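Putative short-chain dehydrogenase/reductase (Corynebacterium glutamicum, PDB 3E9N) is of unknown function but belongs to the short-chain dehydrogenase/reductase family and may act as an acetoacetyl-CoA reductase. Local coordinates at residues I30-G35 with D68-L73. Numbering follows the deposited sequence.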
loop_
_atom_site.group_PDB
_atom_site.type_symbol
_atom_site.label_atom_id
_atom_site.label_comp_id
_atom_site.label_asym_id
_atom_site.label_seq_id
_atom_site.Cartn_x
_atom_site.Cartn_y
_atom_site.Cartn_z
ATOM N N ILE A 30 12.248 -31.873 13.102
ATOM C CA ILE A 30 13.630 -31.714 13.519
ATOM C C ILE A 30 14.020 -30.292 13.148
ATOM O O ILE A 30 13.903 -29.896 12.003
ATOM C CB ILE A 30 14.555 -32.707 12.710
ATOM C CG1 ILE A 30 14.279 -34.165 13.122
ATOM C CG2 ILE A 30 16.057 -32.415 12.929
ATOM C CD1 ILE A 30 13.962 -35.044 11.905
ATOM N N VAL A 31 14.452 -29.498 14.111
ATOM C CA VAL A 31 14.696 -28.075 13.874
ATOM C C VAL A 31 16.185 -27.722 13.872
ATOM O O VAL A 31 16.875 -27.892 14.901
ATOM C CB VAL A 31 14.046 -27.209 14.984
ATOM C CG1 VAL A 31 14.360 -25.746 14.760
ATOM C CG2 VAL A 31 12.540 -27.428 15.061
ATOM N N TYR A 32 16.682 -27.212 12.746
ATOM C CA TYR A 32 18.003 -26.581 12.746
ATOM C C TYR A 32 17.918 -25.147 13.172
ATOM O O TYR A 32 17.455 -24.303 12.436
ATOM C CB TYR A 32 18.675 -26.712 11.412
ATOM C CG TYR A 32 18.841 -28.172 11.054
ATOM C CD1 TYR A 32 20.058 -28.845 11.265
ATOM C CD2 TYR A 32 17.773 -28.889 10.558
ATOM C CE1 TYR A 32 20.200 -30.203 10.949
ATOM C CE2 TYR A 32 17.901 -30.213 10.244
ATOM C CZ TYR A 32 19.110 -30.872 10.438
ATOM O OH TYR A 32 19.175 -32.199 10.111
ATOM N N ALA A 33 18.392 -24.891 14.380
ATOM C CA ALA A 33 18.286 -23.614 15.020
ATOM C C ALA A 33 19.613 -22.825 14.992
ATOM O O ALA A 33 20.511 -23.052 15.836
ATOM C CB ALA A 33 17.839 -23.832 16.448
ATOM N N LEU A 34 19.726 -21.897 14.048
ATOM C CA LEU A 34 20.911 -21.055 13.907
ATOM C C LEU A 34 20.878 -19.817 14.792
ATOM O O LEU A 34 19.949 -18.992 14.712
ATOM C CB LEU A 34 21.110 -20.608 12.465
ATOM C CG LEU A 34 21.579 -21.650 11.463
ATOM C CD1 LEU A 34 20.404 -22.573 11.217
ATOM C CD2 LEU A 34 22.046 -20.981 10.155
ATOM N N GLY A 35 21.910 -19.657 15.605
ATOM C CA GLY A 35 21.884 -18.606 16.614
ATOM C C GLY A 35 23.264 -18.174 17.074
ATOM O O GLY A 35 24.268 -18.809 16.735
ATOM N N ASP A 68 27.563 -24.768 6.332
ATOM C CA ASP A 68 27.922 -26.191 6.088
ATOM C C ASP A 68 26.927 -27.201 6.659
ATOM O O ASP A 68 26.554 -28.154 5.964
ATOM C CB ASP A 68 29.324 -26.517 6.627
ATOM C CG ASP A 68 30.478 -26.027 5.696
ATOM O OD1 ASP A 68 30.355 -25.814 4.430
ATOM O OD2 ASP A 68 31.551 -25.851 6.283
ATOM N N LYS A 69 26.505 -27.001 7.907
ATOM C CA LYS A 69 25.585 -27.918 8.548
ATOM C C LYS A 69 24.152 -27.925 7.952
ATOM O O LYS A 69 23.333 -28.753 8.338
ATOM C CB LYS A 69 25.513 -27.650 10.041
ATOM C CG LYS A 69 26.669 -28.298 10.885
ATOM C CD LYS A 69 26.934 -27.464 12.193
ATOM C CE LYS A 69 27.704 -28.273 13.311
ATOM N NZ LYS A 69 26.751 -28.597 14.495
ATOM N N LEU A 70 23.884 -27.051 6.983
ATOM C CA LEU A 70 22.564 -27.057 6.339
ATOM C C LEU A 70 22.746 -27.599 4.961
ATOM O O LEU A 70 21.758 -27.820 4.234
ATOM C CB LEU A 70 21.914 -25.660 6.243
ATOM C CG LEU A 70 21.556 -24.944 7.553
ATOM C CD1 LEU A 70 20.897 -23.532 7.261
ATOM C CD2 LEU A 70 20.670 -25.798 8.437
ATOM N N LYS A 71 23.997 -27.808 4.581
ATOM C CA LYS A 71 24.254 -28.204 3.193
ATOM C C LYS A 71 23.753 -29.613 2.807
ATOM O O LYS A 71 23.448 -29.868 1.646
ATOM C CB LYS A 71 25.733 -28.071 2.863
ATOM C CG LYS A 71 26.108 -26.727 2.241
ATOM C CD LYS A 71 27.575 -26.394 2.597
ATOM C CE LYS A 71 27.991 -25.019 2.078
ATOM N NZ LYS A 71 29.476 -24.932 1.979
ATOM N N ASN A 72 23.642 -30.506 3.777
ATOM C CA ASN A 72 23.234 -31.852 3.491
ATOM C C ASN A 72 21.722 -32.008 3.433
ATOM O O ASN A 72 21.271 -33.064 3.156
ATOM C CB ASN A 72 23.812 -32.802 4.584
ATOM C CG ASN A 72 22.948 -32.834 5.822
ATOM O OD1 ASN A 72 21.986 -33.597 5.902
ATOM N ND2 ASN A 72 23.242 -31.970 6.776
ATOM N N LEU A 73 20.932 -30.980 3.737
ATOM C CA LEU A 73 19.438 -31.107 3.733
ATOM C C LEU A 73 18.904 -31.139 2.346
ATOM O O LEU A 73 19.171 -30.255 1.566
ATOM C CB LEU A 73 18.759 -29.969 4.517
ATOM C CG LEU A 73 19.286 -29.817 5.941
ATOM C CD1 LEU A 73 18.730 -28.586 6.722
ATOM C CD2 LEU A 73 19.058 -31.135 6.668
#
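Tyr32 points from strand 30-35 toward the turn, and its chi1 of -60° places CG opposite the carbonyl carbon, standing the ring beside Leu70 and Leu73; Leu73 has the same kind of first torsion, and with chi2 extended (174°) both of its methyls reach that ring. Leu73 CD1 lies over one ring face, offset toward the rim, in a CH-pi contact 4.2 Å from the centroid of the Tyr32 ring and 20° off its normal. The second branch of the fork, Leu73 CD2, is 3.8 Å from Tyr32 CZ. Tyrosine suits this partly exposed site: its flat apolar ring receives the methyls, while the hydroxyl OH sits at the far tip, 3.6 Å from Leu73 CD2. Leu70 is divided between two partners: its CD2 packs 3.7 Å from Tyr32 CB at the root of the ring, whereas its CD1 meets Leu34 CD2 tip to tip at 4.0 Å. A buried, branched leucine can serve both. The type I turn from Leu70 to Leu73 presents both leucines to the strand; directed away from it, Lys71 NZ forms a salt bridge with Asp68 OD1, 2.7 Å away. Ile53 of strand 50-54 touches Tyr32, Leu34 and Leu70, while Val9 of strand 7-11 touches Leu34 and Leu70. Residues 68-73, between helix 57-63 and strand 78-81, thus cover part of one face of the parallel Rossmann sheet, held to strand 30-35 by van der Waals and CH-pi packing rather than by polar bonds.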